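Local structure of chemotaxis response regulator protein-glutamate methylesterase (Thermotoga maritima, 3SFT) at residues S169-E173 with G174-Y178; R20-D23 with M24-N28; P27-P30 with K31-A35. The protein probably removes methyl ester groups from specific methylglutamates of bacterial chemoreceptors and deamidates specific glutamines, this chain being its C-terminal catalytic domain. All blocks are in the same frame, centred on the assembly; numbering follows the deposited sequence.

Interaction 1. Residues S169-E173 with G174-Y178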
ATOM      1  N   SER A 169      -4.116  10.031 -11.593  1.00 18.66           N
ATOM      2  CA  SER A 169      -2.882  10.807 -11.552  1.00 19.26           C
ATOM      3  C   SER A 169      -1.677   9.914 -11.852  1.00 19.40           C
ATOM      4  O   SER A 169      -0.747  10.330 -12.543  1.00 18.71           O
ATOM      5  CB  SER A 169      -2.722  11.483 -10.193  1.00 18.60           C
ATOM      6  OG  SER A 169      -1.478  12.146 -10.110  1.00 20.98           O
ATOM      7  N   VAL A 170      -1.706   8.687 -11.330  1.00 18.43           N
ATOM      8  CA  VAL A 170      -0.638   7.717 -11.568  1.00 18.46           C
ATOM      9  C   VAL A 170      -0.614   7.338 -13.051  1.00 18.26           C
ATOM     10  O   VAL A 170       0.447   7.322 -13.678  1.00 19.53           O
ATOM     11  CB  VAL A 170      -0.839   6.426 -10.712  1.00 17.94           C
ATOM     12  CG1 VAL A 170       0.058   5.299 -11.207  1.00 17.39           C
ATOM     13  CG2 VAL A 170      -0.550   6.715  -9.254  1.00 15.95           C
ATOM     14  N   ILE A 171      -1.791   7.062 -13.608  1.00 17.52           N
ATOM     15  CA  ILE A 171      -1.924   6.677 -15.017  1.00 18.64           C
ATOM     16  C   ILE A 171      -1.484   7.784 -15.981  1.00 19.96           C
ATOM     17  O   ILE A 171      -0.792   7.512 -16.969  1.00 17.26           O
ATOM     18  CB  ILE A 171      -3.385   6.262 -15.354  1.00 18.47           C
ATOM     19  CG1 ILE A 171      -3.788   5.041 -14.524  1.00 16.88           C
ATOM     20  CG2 ILE A 171      -3.535   5.964 -16.855  1.00 17.50           C
ATOM     21  CD1 ILE A 171      -5.284   4.806 -14.481  1.00 19.58           C
ATOM     22  N   GLU A 172      -1.869   9.025 -15.687  1.00 19.36           N
ATOM     23  CA  GLU A 172      -1.512  10.153 -16.542  1.00 21.95           C
ATOM     24  C   GLU A 172      -0.011  10.419 -16.659  1.00 22.32           C
ATOM     25  O   GLU A 172       0.435  11.034 -17.630  1.00 22.71           O
ATOM     26  CB  GLU A 172      -2.259  11.416 -16.111  1.00 23.30           C
ATOM     27  CG  GLU A 172      -3.742  11.357 -16.449  1.00 27.34           C
ATOM     28  CD  GLU A 172      -4.512  12.601 -16.036  1.00 28.60           C
ATOM     29  OE1 GLU A 172      -3.970  13.425 -15.264  1.00 32.19           O
ATOM     30  OE2 GLU A 172      -5.670  12.749 -16.487  1.00 29.87           O
ATOM     31  N   GLU A 173       0.766   9.978 -15.672  1.00 20.97           N
ATOM     32  CA  GLU A 173       2.213  10.154 -15.720  1.00 20.61           C
ATOM     33  C   GLU A 173       2.851   9.009 -16.499  1.00 21.74           C
ATOM     34  O   GLU A 173       4.029   9.070 -16.856  1.00 23.07           O
ATOM     35  CB  GLU A 173       2.809  10.199 -14.314  1.00 22.02           C
ATOM     36  CG  GLU A 173       2.447  11.428 -13.507  1.00 24.25           C
ATOM     37  CD  GLU A 173       2.813  12.723 -14.206  1.00 26.94           C
ATOM     38  OE1 GLU A 173       3.982  12.879 -14.624  1.00 29.26           O
ATOM     39  OE2 GLU A 173       1.926  13.588 -14.334  1.00 27.51           O
ATOM     40  N   GLY A 174       2.060   7.968 -16.756  1.00 21.11           N
ATOM     41  CA  GLY A 174       2.541   6.806 -17.478  1.00 21.10           C
ATOM     42  C   GLY A 174       3.209   5.792 -16.559  1.00 22.37           C
ATOM     43  O   GLY A 174       3.918   4.902 -17.030  1.00 21.48           O
ATOM     44  N   TYR A 175       2.939   5.893 -15.256  1.00 20.57           N
ATOM     45  CA  TYR A 175       3.542   4.991 -14.272  1.00 21.11           C
ATOM     46  C   TYR A 175       2.820   3.670 -14.039  1.00 21.15           C
ATOM     47  O   TYR A 175       3.369   2.774 -13.393  1.00 20.81           O
ATOM     48  CB  TYR A 175       3.718   5.698 -12.925  1.00 20.38           C
ATOM     49  CG  TYR A 175       4.623   6.909 -12.964  1.00 20.33           C
ATOM     50  CD1 TYR A 175       5.703   6.975 -13.852  1.00 19.61           C
ATOM     51  CD2 TYR A 175       4.400   7.990 -12.115  1.00 19.39           C
ATOM     52  CE1 TYR A 175       6.534   8.087 -13.890  1.00 18.63           C
ATOM     53  CE2 TYR A 175       5.225   9.108 -12.146  1.00 21.27           C
ATOM     54  CZ  TYR A 175       6.290   9.149 -13.037  1.00 21.16           C
ATOM     55  OH  TYR A 175       7.113  10.246 -13.059  1.00 23.06           O
ATOM     56  N   ALA A 176       1.599   3.544 -14.555  1.00 19.25           N
ATOM     57  CA  ALA A 176       0.831   2.320 -14.360  1.00 19.88           C
ATOM     58  C   ALA A 176       1.157   1.207 -15.353  1.00 19.42           C
ATOM     59  O   ALA A 176       1.135   1.412 -16.562  1.00 19.98           O
ATOM     60  CB  ALA A 176      -0.672   2.623 -14.382  1.00 17.18           C
ATOM     61  N   ASP A 177       1.490   0.034 -14.827  1.00 18.97           N
ATOM     62  CA  ASP A 177       1.778  -1.123 -15.666  1.00 21.07           C
ATOM     63  C   ASP A 177       0.462  -1.859 -15.889  1.00 20.35           C
ATOM     64  O   ASP A 177       0.283  -2.528 -16.900  1.00 21.56           O
ATOM     65  CB  ASP A 177       2.784  -2.061 -14.992  1.00 20.12           C
ATOM     66  CG  ASP A 177       4.138  -1.418 -14.794  1.00 20.27           C
ATOM     67  OD1 ASP A 177       4.762  -1.012 -15.795  1.00 22.14           O
ATOM     68  OD2 ASP A 177       4.579  -1.316 -13.633  1.00 20.71           O
ATOM     69  N   TYR A 178      -0.447  -1.722 -14.927  1.00 20.41           N
ATOM     70  CA  TYR A 178      -1.763  -2.350 -14.981  1.00 21.06           C
ATOM     71  C   TYR A 178      -2.833  -1.401 -14.449  1.00 22.09           C
ATOM     72  O   TYR A 178      -2.604  -0.653 -13.495  1.00 22.25           O
ATOM     73  CB  TYR A 178      -1.794  -3.628 -14.129  1.00 21.61           C
ATOM     74  CG  TYR A 178      -0.771  -4.667 -14.514  1.00 25.06           C
ATOM     75  CD1 TYR A 178      -0.995  -5.535 -15.586  1.00 25.50           C
ATOM     76  CD2 TYR A 178       0.429  -4.779 -13.814  1.00 25.66           C
ATOM     77  CE1 TYR A 178      -0.045  -6.488 -15.951  1.00 25.98           C
ATOM     78  CE2 TYR A 178       1.384  -5.726 -14.172  1.00 27.33           C
ATOM     79  CZ  TYR A 178       1.141  -6.575 -15.239  1.00 27.30           C
ATOM     80  OH  TYR A 178       2.098  -7.496 -15.601  1.00 29.61           O
TER
HETATM   81  O   HOH W   1       0.187   4.720 -16.859  1.00 25.53           O

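Interaction 2. Residues R20-D23 with M24-N28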
ATOM      1  N   ARG A  20     -13.850   0.190   0.857  1.00 19.54           N
ATOM      2  CA  ARG A  20     -14.740  -0.528  -0.047  1.00 19.92           C
ATOM      3  C   ARG A  20     -13.948  -1.324  -1.098  1.00 19.87           C
ATOM      4  O   ARG A  20     -14.297  -2.462  -1.413  1.00 19.08           O
ATOM      5  CB  ARG A  20     -15.702   0.447  -0.739  1.00 23.29           C
ATOM      6  CG  ARG A  20     -16.836  -0.248  -1.484  1.00 26.93           C
ATOM      7  CD  ARG A  20     -17.732   0.725  -2.237  1.00 29.95           C
ATOM      8  NE  ARG A  20     -17.083   1.238  -3.440  1.00 36.35           N
ATOM      9  CZ  ARG A  20     -17.628   1.247  -4.654  1.00 35.28           C
ATOM     10  NH1 ARG A  20     -18.847   0.768  -4.856  1.00 35.78           N
ATOM     11  NH2 ARG A  20     -16.947   1.749  -5.673  1.00 37.19           N
ATOM     12  N   SER A  21     -12.895  -0.727  -1.649  1.00 18.75           N
ATOM     13  CA  SER A  21     -12.088  -1.422  -2.653  1.00 19.17           C
ATOM     14  C   SER A  21     -11.180  -2.470  -2.028  1.00 17.17           C
ATOM     15  O   SER A  21     -10.949  -3.526  -2.618  1.00 17.04           O
ATOM     16  CB  SER A  21     -11.276  -0.438  -3.483  1.00 16.71           C
ATOM     17  OG  SER A  21     -12.137   0.276  -4.345  1.00 18.93           O
ATOM     18  N   LEU A  22     -10.692  -2.184  -0.826  1.00 16.83           N
ATOM     19  CA  LEU A  22      -9.832  -3.119  -0.104  1.00 17.74           C
ATOM     20  C   LEU A  22     -10.605  -4.395   0.239  1.00 18.60           C
ATOM     21  O   LEU A  22     -10.021  -5.475   0.312  1.00 17.08           O
ATOM     22  CB  LEU A  22      -9.273  -2.466   1.162  1.00 16.87           C
ATOM     23  CG  LEU A  22      -8.157  -1.441   0.931  1.00 17.94           C
ATOM     24  CD1 LEU A  22      -7.951  -0.588   2.171  1.00 18.58           C
ATOM     25  CD2 LEU A  22      -6.876  -2.162   0.557  1.00 15.85           C
ATOM     26  N   ASP A  23     -11.923  -4.263   0.408  1.00 20.60           N
ATOM     27  CA  ASP A  23     -12.793  -5.403   0.710  1.00 22.83           C
ATOM     28  C   ASP A  23     -12.811  -6.388  -0.447  1.00 23.12           C
ATOM     29  O   ASP A  23     -13.102  -7.563  -0.253  1.00 23.52           O
ATOM     30  CB  ASP A  23     -14.236  -4.952   0.968  1.00 25.27           C
ATOM     31  CG  ASP A  23     -14.428  -4.319   2.330  1.00 26.49           C
ATOM     32  OD1 ASP A  23     -13.546  -4.456   3.206  1.00 26.84           O
ATOM     33  OD2 ASP A  23     -15.482  -3.679   2.522  1.00 27.93           O
ATOM     34  N   MET A  24     -12.564  -5.884  -1.656  1.00 22.96           N
ATOM     35  CA  MET A  24     -12.534  -6.712  -2.858  1.00 23.99           C
ATOM     36  C   MET A  24     -11.132  -7.273  -3.106  1.00 22.81           C
ATOM     37  O   MET A  24     -10.944  -8.120  -3.980  1.00 24.70           O
ATOM     38  CB  MET A  24     -12.943  -5.890  -4.086  1.00 24.41           C
ATOM     39  CG  MET A  24     -14.359  -5.343  -4.079  1.00 27.78           C
ATOM     40  SD  MET A  24     -14.755  -4.492  -5.648  1.00 33.05           S
ATOM     41  CE  MET A  24     -14.860  -2.793  -5.090  1.00 30.70           C
ATOM     42  N   ILE A  25     -10.155  -6.811  -2.328  1.00 22.31           N
ATOM     43  CA  ILE A  25      -8.765  -7.238  -2.502  1.00 20.47           C
ATOM     44  C   ILE A  25      -8.203  -8.136  -1.402  1.00 20.49           C
ATOM     45  O   ILE A  25      -7.923  -9.312  -1.632  1.00 22.36           O
ATOM     46  CB  ILE A  25      -7.825  -6.013  -2.650  1.00 17.11           C
ATOM     47  CG1 ILE A  25      -8.317  -5.094  -3.768  1.00 15.07           C
ATOM     48  CG2 ILE A  25      -6.397  -6.469  -2.942  1.00 15.98           C
ATOM     49  CD1 ILE A  25      -7.513  -3.818  -3.896  1.00 14.09           C
ATOM     50  N   ILE A  26      -8.011  -7.558  -0.221  1.00 21.32           N
ATOM     51  CA  ILE A  26      -7.444  -8.265   0.925  1.00 21.57           C
ATOM     52  C   ILE A  26      -8.103  -9.602   1.293  1.00 23.01           C
ATOM     53  O   ILE A  26      -7.404 -10.594   1.501  1.00 22.70           O
ATOM     54  CB  ILE A  26      -7.368  -7.332   2.158  1.00 19.91           C
ATOM     55  CG1 ILE A  26      -6.601  -6.058   1.788  1.00 18.87           C
ATOM     56  CG2 ILE A  26      -6.696  -8.038   3.343  1.00 19.80           C
ATOM     57  CD1 ILE A  26      -5.206  -6.305   1.222  1.00 16.42           C
ATOM     58  N   PRO A  27      -9.447  -9.647   1.380  1.00 23.96           N
ATOM     59  CA  PRO A  27     -10.134 -10.898   1.727  1.00 26.34           C
ATOM     60  C   PRO A  27      -9.944 -12.015   0.702  1.00 28.11           C
ATOM     61  O   PRO A  27     -10.162 -13.182   1.014  1.00 30.28           O
ATOM     62  CB  PRO A  27     -11.604 -10.470   1.800  1.00 25.99           C
ATOM     63  CG  PRO A  27     -11.521  -9.026   2.207  1.00 25.82           C
ATOM     64  CD  PRO A  27     -10.411  -8.533   1.317  1.00 24.58           C
ATOM     65  N   ASN A  28      -9.524 -11.657  -0.513  1.00 29.40           N
ATOM     66  CA  ASN A  28      -9.332 -12.632  -1.582  1.00 29.06           C
ATOM     67  C   ASN A  28      -7.884 -13.074  -1.813  1.00 29.51           C
ATOM     68  O   ASN A  28      -7.521 -13.504  -2.911  1.00 29.58           O
ATOM     69  CB  ASN A  28      -9.955 -12.110  -2.879  1.00 29.42           C
ATOM     70  CG  ASN A  28     -11.436 -11.767  -2.722  1.00 29.82           C
ATOM     71  OD1 ASN A  28     -11.899 -10.729  -3.197  1.00 29.78           O
ATOM     72  ND2 ASN A  28     -12.178 -12.633  -2.037  1.00 28.45           N
TER

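Interaction 3. Residues P27-P30 with K31-A35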
ATOM      1  N   PRO A  27      -9.447  -9.647   1.380  1.00 23.96           N
ATOM      2  CA  PRO A  27     -10.134 -10.898   1.727  1.00 26.34           C
ATOM      3  C   PRO A  27      -9.944 -12.015   0.702  1.00 28.11           C
ATOM      4  O   PRO A  27     -10.162 -13.182   1.014  1.00 30.28           O
ATOM      5  CB  PRO A  27     -11.604 -10.470   1.800  1.00 25.99           C
ATOM      6  CG  PRO A  27     -11.521  -9.026   2.207  1.00 25.82           C
ATOM      7  CD  PRO A  27     -10.411  -8.533   1.317  1.00 24.58           C
ATOM      8  N   ASN A  28      -9.524 -11.657  -0.513  1.00 29.40           N
ATOM      9  CA  ASN A  28      -9.332 -12.632  -1.582  1.00 29.06           C
ATOM     10  C   ASN A  28      -7.884 -13.074  -1.813  1.00 29.51           C
ATOM     11  O   ASN A  28      -7.521 -13.504  -2.911  1.00 29.58           O
ATOM     12  CB  ASN A  28      -9.955 -12.110  -2.879  1.00 29.42           C
ATOM     13  CG  ASN A  28     -11.436 -11.767  -2.722  1.00 29.82           C
ATOM     14  OD1 ASN A  28     -11.899 -10.729  -3.197  1.00 29.78           O
ATOM     15  ND2 ASN A  28     -12.178 -12.633  -2.037  1.00 28.45           N
ATOM     16  N   LEU A  29      -7.056 -12.943  -0.783  1.00 29.22           N
ATOM     17  CA  LEU A  29      -5.660 -13.359  -0.860  1.00 28.59           C
ATOM     18  C   LEU A  29      -5.464 -14.532   0.097  1.00 29.18           C
ATOM     19  O   LEU A  29      -6.023 -14.548   1.194  1.00 29.66           O
ATOM     20  CB  LEU A  29      -4.720 -12.202  -0.513  1.00 24.84           C
ATOM     21  CG  LEU A  29      -4.671 -11.067  -1.544  1.00 23.82           C
ATOM     22  CD1 LEU A  29      -3.792  -9.938  -1.037  1.00 21.52           C
ATOM     23  CD2 LEU A  29      -4.145 -11.590  -2.871  1.00 22.73           C
ATOM     24  N   PRO A  30      -4.667 -15.532  -0.309  1.00 29.40           N
ATOM     25  CA  PRO A  30      -4.411 -16.713   0.522  1.00 30.19           C
ATOM     26  C   PRO A  30      -3.607 -16.415   1.781  1.00 31.14           C
ATOM     27  O   PRO A  30      -2.816 -15.475   1.816  1.00 31.16           O
ATOM     28  CB  PRO A  30      -3.642 -17.628  -0.431  1.00 31.83           C
ATOM     29  CG  PRO A  30      -2.853 -16.647  -1.258  1.00 29.81           C
ATOM     30  CD  PRO A  30      -3.884 -15.585  -1.558  1.00 30.31           C
ATOM     31  N   LYS A  31      -3.820 -17.233   2.809  1.00 31.75           N
ATOM     32  CA  LYS A  31      -3.121 -17.095   4.079  1.00 33.72           C
ATOM     33  C   LYS A  31      -1.604 -17.182   3.887  1.00 33.27           C
ATOM     34  O   LYS A  31      -0.846 -16.514   4.589  1.00 34.74           O
ATOM     35  CB  LYS A  31      -3.592 -18.183   5.050  1.00 36.89           C
ATOM     36  CG  LYS A  31      -2.953 -18.130   6.426  1.00 40.64           C
ATOM     37  CD  LYS A  31      -3.457 -19.254   7.314  1.00 44.34           C
ATOM     38  CE  LYS A  31      -2.806 -19.196   8.690  1.00 47.60           C
ATOM     39  NZ  LYS A  31      -3.244 -20.322   9.566  1.00 49.36           N
ATOM     40  N   ASN A  32      -1.175 -17.978   2.912  1.00 32.48           N
ATOM     41  CA  ASN A  32       0.249 -18.154   2.630  1.00 32.51           C
ATOM     42  C   ASN A  32       0.843 -17.188   1.589  1.00 31.37           C
ATOM     43  O   ASN A  32       1.872 -17.496   0.980  1.00 30.52           O
ATOM     44  CB  ASN A  32       0.532 -19.608   2.217  1.00 34.40           C
ATOM     45  CG  ASN A  32      -0.079 -19.970   0.868  1.00 37.64           C
ATOM     46  OD1 ASN A  32      -0.780 -19.165   0.244  1.00 38.04           O
ATOM     47  ND2 ASN A  32       0.192 -21.189   0.410  1.00 39.36           N
ATOM     48  N   PHE A  33       0.185 -16.049   1.358  1.00 30.30           N
ATOM     49  CA  PHE A  33       0.679 -15.049   0.407  1.00 28.83           C
ATOM     50  C   PHE A  33       2.108 -14.729   0.858  1.00 28.49           C
ATOM     51  O   PHE A  33       2.318 -14.231   1.961  1.00 29.79           O
ATOM     52  CB  PHE A  33      -0.201 -13.796   0.448  1.00 27.14           C
ATOM     53  CG  PHE A  33       0.064 -12.832  -0.672  1.00 26.59           C
ATOM     54  CD1 PHE A  33      -0.307 -13.142  -1.974  1.00 26.14           C
ATOM     55  CD2 PHE A  33       0.684 -11.615  -0.424  1.00 26.77           C
ATOM     56  CE1 PHE A  33      -0.063 -12.255  -3.015  1.00 26.00           C
ATOM     57  CE2 PHE A  33       0.931 -10.720  -1.457  1.00 26.79           C
ATOM     58  CZ  PHE A  33       0.557 -11.041  -2.756  1.00 26.24           C
ATOM     59  N   PRO A  34       3.104 -15.030   0.009  1.00 28.91           N
ATOM     60  CA  PRO A  34       4.547 -14.842   0.220  1.00 28.97           C
ATOM     61  C   PRO A  34       5.142 -13.441   0.381  1.00 28.27           C
ATOM     62  O   PRO A  34       6.331 -13.311   0.684  1.00 28.52           O
ATOM     63  CB  PRO A  34       5.153 -15.564  -0.978  1.00 29.40           C
ATOM     64  CG  PRO A  34       4.171 -15.263  -2.056  1.00 31.36           C
ATOM     65  CD  PRO A  34       2.845 -15.510  -1.363  1.00 31.13           C
ATOM     66  N   ALA A  35       4.346 -12.398   0.174  1.00 26.28           N
ATOM     67  CA  ALA A  35       4.869 -11.044   0.311  1.00 24.53           C
ATOM     68  C   ALA A  35       4.101 -10.245   1.340  1.00 22.91           C
ATOM     69  O   ALA A  35       2.877 -10.310   1.392  1.00 23.77           O
ATOM     70  CB  ALA A  35       4.833 -10.323  -1.034  1.00 24.17           C
TER

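Interaction 1. Residues S169-E173 with G174-Y178
E173 sets its CB over one face of the Y175 ring, at the C-terminal end of helix 166-172. The CB lies 3.7 Å from the centroid of the Y175 ring and 23° off the ring normal, a CH-pi contact. It is shifted toward the rim, so Y175 CE2 is its nearest ring atom, at 3.4 Å from E173 CB. The two side chains run side by side and point the same way. E173 then bends, and its carboxylate plane stands 54° from the ring plane. The ring reaches this position because CG of Y175 lies beside its own backbone N, anti to the carbonyl carbon (chi1 -61°). V170 and Y175 cross obliquely, with V170 CG1 4.1 Å from Y175 CB. The methyl of A176 meets both V170 CG1 and I171 CG1, the latter at 3.9 Å from A176 CB. The backbone forms a Schellman motif. G174 N donates to I171 O at 2.9 Å, and Y175 N donates to V170 O at 3.3 Å. G174 has positive phi, where a side chain would collide with E173 O, so glycine suits the site. A water donates to I171 O and accepts from A176 N, which extends the closure by one residue. The Y175 side chain also touches A143 and F144 of helix 140-148. Swapping the tyrosine for a serine would probably leave E173 CB without its aromatic face and open a gap beside A143 and F144. The chemistry is divided: backbone bonds and one water take up the N-H groups of G174, Y175 and A176, while hydrocarbon groups do the packing. The carboxylate of E173 probably adds little to the ring contact, which is made by its CB and CG.

Interaction 2. Residues R20-D23 with M24-N28
L22 O accepts two backbone N-H groups as helix 18-22 runs out, from I25 N at 3.0 Å and from I26 N at 2.9 Å. The I26 bond lies in the carbonyl plane of L22, whereas I25 N approaches from above it. M24 N donates to S21 O at 3.0 Å, again from above the plane. P27 has no N-H to continue the series. Its ring packs there instead, with P27 CD 3.2 Å from L22 O and P27 CG beside D23 O. M24 folds back along the helix end: its chain bends at chi3 (-111°), and the methyl CE comes to 3.7 Å from R20 O. I25 covers the neighbouring carbonyl, with I25 CG1 3.3 Å from S21 O. L22 and I26 lie alongside each other and point the same way, and L22 CD2 is 4.1 Å from I26 CG1. The polar ends look elsewhere. D23 forms a salt bridge to R54 of helix 48-58, and S21 OG is hydrogen-bonded to E156. I26 and D23 both touch L55 on helix 48-58, while I25 meets I185 and P186 at helix 185-192. A helix end with mixed i to i+3 and i to i+4 bonds, then a short 3-10 segment with a proline, makes the exit here. It belongs to the beta-alpha-beta unit of the modified doubly wound fold, in which helix 18-22 links the neighbouring parallel strands 9-14 and 37-41.

Interaction 3. Residues P27-P30 with K31-A35
P30 and F33 are the ends of a type I beta turn, with K31 and N32 at its corners, in the loop that leads from helix 18-22 to strand 37-41. F33 N donates to P30 O at 3.1 Å, with an N-H...O angle of 150°. The donor stands above the carbonyl plane of P30. F33 CB lies against the same oxygen, 3.4 Å from P30 O. N32, at the second corner, brings its amide oxygen back beside the proline ring. Its CG takes the crowded position between backbone N and carbonyl carbon (chi1 68°), which brings N32 OD1 to 3.3 Å from P30 CB. This is an oxygen against a ring carbon. P30 CG also lies 4.3 Å from F33 CB. The F33 side chain leaves the backbone with CG anti to N (chi1 -169°). This carries the ring to L29, whose CD2 is 4.1 Å from F33 CE1. L29 and F33 are both buried, and one backbone bond closes the turn. K31 behaves differently: beyond CG its chain is fully extended, and the residue is exposed. L29, P30 and F33 rest on the C-terminal end of the chain. L29 touches P186 and I190 of helix 185-192, P30 also touches I190, and F33 meets V193. L29 reaches L61 and K31 reaches E60, both in the loop between helix 48-58 and strand 62-65.

Interactions 2 and 3 follow one another along the connection from helix 18-22 to strand 37-41. They share P27 and N28, and their centres are 12 Å apart. Both also meet helix 185-192, with P186 touched by I25 in the one and L29 in the other. Interaction 1 stands apart, 21 Å from interaction 2 and 26 Å from interaction 3 between centres, and closes helix 166-172 before the edge strand 178-180. The predicted catalytic residues are S15, H42 and D138. The side chain of V170 in interaction 1 is about 8 Å from that of D138. L22 of interaction 2 is about 10 Å from S15 and H42 between side chains. Interaction 3 lies away from these residues.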